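Side-chain contacts in alpha-11 giardin (PDB 2II2), which binds calcium as an unusual annexin of Giardia and probably takes part in the parasite's attachment to the intestinal mucosa and in its cytoskeletal remodelling: residues A[218-221]-A[222-226]; A[207-210]-A[211-215]. One frame throughout, in Å; residues are numbered along the deposited sequence.

Contact 1 (A[218-221]-A[222-226]); sequences NARG and LCIAH
R220 sends CG away from its own backbone N (chi1 176°) and keeps the chain extended as far as NE, while I224, one turn later in the same annexin helix, 216-230, turns CG1 back beside its backbone N (chi1 -73°). With the I224 chain extended on to CD1, these torsions bring the CD1 methyl over one face of the R220 guanidinium, nearer its rim than its middle, with I224 CD1 3.3 Å from R220 NH1. The polar end of R220 reaches beyond the helix: NH2 forms a salt bridge with D99, and NH1 a weak hydrogen bond with the R95 carbonyl, so the D99 carboxylate probably offsets the charge of this buried arginine, whose flat group also carries an apolar methyl.

Four successive i to i+4 backbone bonds, from L222 N to N218 O through A225 N to G221 O, run along this part of the helix; the one from I224 N to R220 O measures 2.9 Å. L222 packs against I209 of helix 205-212 and V178 of helix 175-184, and A225 against I182 of the latter, whereas C223 and I224 meet Y238 of helix 232-244. Within the helix, L222 rests CG 3.6 Å from the N218 carbonyl O, and I224 CG1 lies 3.3 Å from the R220 carbonyl O.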
# COMPACT_ATOMS: atom_id res chain seq x y z
N ASN A 218 -4.69 -7.17 11.80
CA ASN A 218 -3.59 -8.07 12.15
C ASN A 218 -3.33 -9.07 11.02
O ASN A 218 -2.20 -9.19 10.53
CB ASN A 218 -3.87 -8.87 13.44
CG ASN A 218 -3.61 -8.08 14.74
OD1 ASN A 218 -2.79 -7.17 14.79
ND2 ASN A 218 -4.31 -8.47 15.81
N ALA A 219 -4.37 -9.78 10.61
CA ALA A 219 -4.22 -10.83 9.58
C ALA A 219 -3.67 -10.25 8.29
O ALA A 219 -2.77 -10.79 7.67
CB ALA A 219 -5.55 -11.54 9.33
N ARG A 220 -4.26 -9.13 7.89
CA ARG A 220 -3.87 -8.49 6.65
C ARG A 220 -2.40 -8.06 6.69
O ARG A 220 -1.64 -8.26 5.73
CB ARG A 220 -4.76 -7.28 6.38
CG ARG A 220 -4.42 -6.45 5.15
CD ARG A 220 -5.25 -5.21 5.19
NE ARG A 220 -5.08 -4.29 4.07
CZ ARG A 220 -4.08 -3.41 3.96
NH1 ARG A 220 -3.13 -3.31 4.90
NH2 ARG A 220 -4.01 -2.61 2.90
N GLY A 221 -2.00 -7.46 7.80
CA GLY A 221 -0.62 -6.96 7.88
C GLY A 221 0.42 -8.10 7.83
O GLY A 221 1.46 -8.00 7.17
N LEU A 222 0.13 -9.17 8.56
CA LEU A 222 1.03 -10.32 8.53
C LEU A 222 1.08 -10.92 7.14
O LEU A 222 2.14 -11.31 6.68
CB LEU A 222 0.58 -11.39 9.55
CG LEU A 222 0.89 -11.06 11.00
CD1 LEU A 222 0.11 -11.99 11.88
CD2 LEU A 222 2.42 -11.19 11.27
N CYS A 223 -0.06 -11.01 6.46
CA CYS A 223 -0.04 -11.54 5.10
C CYS A 223 0.75 -10.64 4.14
O CYS A 223 1.39 -11.13 3.22
CB CYS A 223 -1.45 -11.74 4.56
SG CYS A 223 -2.32 -13.14 5.27
N ILE A 224 0.67 -9.32 4.32
CA ILE A 224 1.43 -8.42 3.48
C ILE A 224 2.94 -8.65 3.67
O ILE A 224 3.73 -8.71 2.70
CB ILE A 224 1.03 -6.95 3.72
CG1 ILE A 224 -0.35 -6.69 3.12
CG2 ILE A 224 2.06 -6.00 3.13
CD1 ILE A 224 -0.97 -5.37 3.52
N ALA A 225 3.36 -8.72 4.94
CA ALA A 225 4.78 -8.93 5.22
C ALA A 225 5.28 -10.27 4.67
O ALA A 225 6.36 -10.37 4.06
CB ALA A 225 5.07 -8.81 6.69
N HIS A 226 4.48 -11.31 4.86
CA HIS A 226 4.72 -12.64 4.30
C HIS A 226 4.88 -12.57 2.78
O HIS A 226 5.87 -13.02 2.22
CB HIS A 226 3.53 -13.53 4.70
CG HIS A 226 3.34 -14.73 3.83
ND1 HIS A 226 4.20 -15.80 3.83
CD2 HIS A 226 2.38 -14.99 2.91
CE1 HIS A 226 3.77 -16.68 2.94
NE2 HIS A 226 2.67 -16.21 2.38

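Contact 2 (A[207-210]-A[211-215]); sequences EAIE and TRYAD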
# COMPACT_ATOMS: atom_id res chain seq x y z
N GLU A 207 -3.41 -18.81 4.58
CA GLU A 207 -4.57 -19.44 5.19
C GLU A 207 -4.38 -19.57 6.69
O GLU A 207 -5.30 -19.30 7.47
CB GLU A 207 -4.89 -20.81 4.58
CG GLU A 207 -6.20 -21.38 5.17
CD GLU A 207 -6.50 -22.80 4.76
OE1 GLU A 207 -6.33 -23.13 3.57
OE2 GLU A 207 -6.98 -23.57 5.63
N ALA A 208 -3.19 -20.01 7.09
CA ALA A 208 -2.89 -20.17 8.51
C ALA A 208 -3.00 -18.84 9.26
O ALA A 208 -3.56 -18.78 10.34
CB ALA A 208 -1.55 -20.82 8.69
N ILE A 209 -2.45 -17.77 8.67
CA ILE A 209 -2.60 -16.45 9.29
C ILE A 209 -4.07 -16.03 9.41
O ILE A 209 -4.50 -15.54 10.44
CB ILE A 209 -1.81 -15.40 8.49
CG1 ILE A 209 -0.30 -15.64 8.60
CG2 ILE A 209 -2.12 -13.99 8.95
CD1 ILE A 209 0.52 -14.83 7.58
N GLU A 210 -4.81 -16.16 8.31
CA GLU A 210 -6.16 -15.64 8.28
C GLU A 210 -7.09 -16.44 9.20
O GLU A 210 -8.04 -15.88 9.74
CB GLU A 210 -6.65 -15.55 6.84
CG GLU A 210 -5.97 -14.42 6.08
CD GLU A 210 -6.37 -14.30 4.63
OE1 GLU A 210 -6.88 -15.27 4.05
OE2 GLU A 210 -6.17 -13.20 4.04
N THR A 211 -6.77 -17.72 9.40
CA THR A 211 -7.53 -18.52 10.36
C THR A 211 -7.23 -18.11 11.80
O THR A 211 -8.15 -18.03 12.64
CB THR A 211 -7.27 -20.03 10.16
OG1 THR A 211 -7.82 -20.41 8.89
CG2 THR A 211 -7.87 -20.89 11.30
N ARG A 212 -5.95 -17.84 12.07
CA ARG A 212 -5.53 -17.55 13.44
C ARG A 212 -5.94 -16.16 13.91
O ARG A 212 -6.33 -15.97 15.05
CB ARG A 212 -4.01 -17.66 13.56
CG ARG A 212 -3.48 -17.12 14.88
CD ARG A 212 -3.95 -17.91 16.08
NE ARG A 212 -3.12 -19.09 16.20
CZ ARG A 212 -3.08 -19.90 17.26
NH1 ARG A 212 -3.86 -19.67 18.31
NH2 ARG A 212 -2.23 -20.93 17.24
N TYR A 213 -5.76 -15.17 13.04
CA TYR A 213 -5.93 -13.77 13.45
C TYR A 213 -7.28 -13.26 13.06
O TYR A 213 -7.53 -12.94 11.90
CB TYR A 213 -4.83 -12.88 12.85
CG TYR A 213 -3.52 -13.09 13.54
CD1 TYR A 213 -2.64 -14.06 13.11
CD2 TYR A 213 -3.16 -12.32 14.64
CE1 TYR A 213 -1.44 -14.26 13.77
CE2 TYR A 213 -1.98 -12.50 15.29
CZ TYR A 213 -1.11 -13.48 14.85
OH TYR A 213 0.12 -13.69 15.48
N ALA A 214 -8.19 -13.23 14.03
CA ALA A 214 -9.57 -12.80 13.79
C ALA A 214 -9.67 -11.30 13.52
O ALA A 214 -10.59 -10.84 12.84
CB ALA A 214 -10.49 -13.20 14.93
N ASP A 215 -8.75 -10.52 14.09
CA ASP A 215 -8.68 -9.09 13.81
C ASP A 215 -8.12 -8.91 12.40
O ASP A 215 -7.04 -9.38 12.09
CB ASP A 215 -7.80 -8.37 14.84
CG ASP A 215 -7.68 -6.90 14.57
OD1 ASP A 215 -8.47 -6.12 15.11
OD2 ASP A 215 -6.77 -6.52 13.81
O HOH W 1 -6.82 -22.83 8.29
O HOH W 2 -8.81 -13.24 9.58
O HOH W 3 -9.80 -15.80 12.03
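The Y213 ring presents an edge to the preceding helical turn: the I209 carbonyl O lies there, near the ring plane and 3.6 Å from Y213 CD1. The same oxygen accepts the backbone N-H of Y213 at 2.9 Å (N to O), and I209 CG2 reaches CD1 of the ring at 4.2 Å. Y213 has CG beside its own backbone N (chi1 -74°), which keeps the ring close to that carbonyl. Its OH is hydrogen-bonded to H175, whose ring meets the tyrosine ring at about 60°.

On the solvent side E207 and T211 run alongside each other, pointing the same way. Water 1 joins them, giving a hydrogen to E207 OE2 at 2.8 Å and lying 2.7 Å from T211 OG1; K203 forms a salt bridge with the same carboxylate oxygen. Two further waters grip the E210 carbonyl O, water 2 also bonding Y213 O and water 3 T211 O. Y213 departs from helical backbone angles, and D215 follows as the N-cap of the next helix, its OD2 accepting N218 N: a helix end and an Asp N-cap joined by a short loop, the helix-loop-helix connection on which the all-helical annexin fold is built.

Contact 2 comes first along the chain, at the end of helix 205-212, and contact 1 follows on helix 216-230, the next helix; their centres are about 9 Å apart. The short connection through 213-215 turns the chain so that the two helices pack against each other. L222 CD1 comes within 3.3 Å of Y213 CE1, and N218 CB within 3.7 Å of Y213 CD2, so the tyrosine of contact 2 packs on two residues of contact 1. Contact 1 is the more deeply buried, while contact 2 keeps one side to solvent. Both lie away from the known calcium site; between them they pack two consecutive helices of the all-helical annexin fold together.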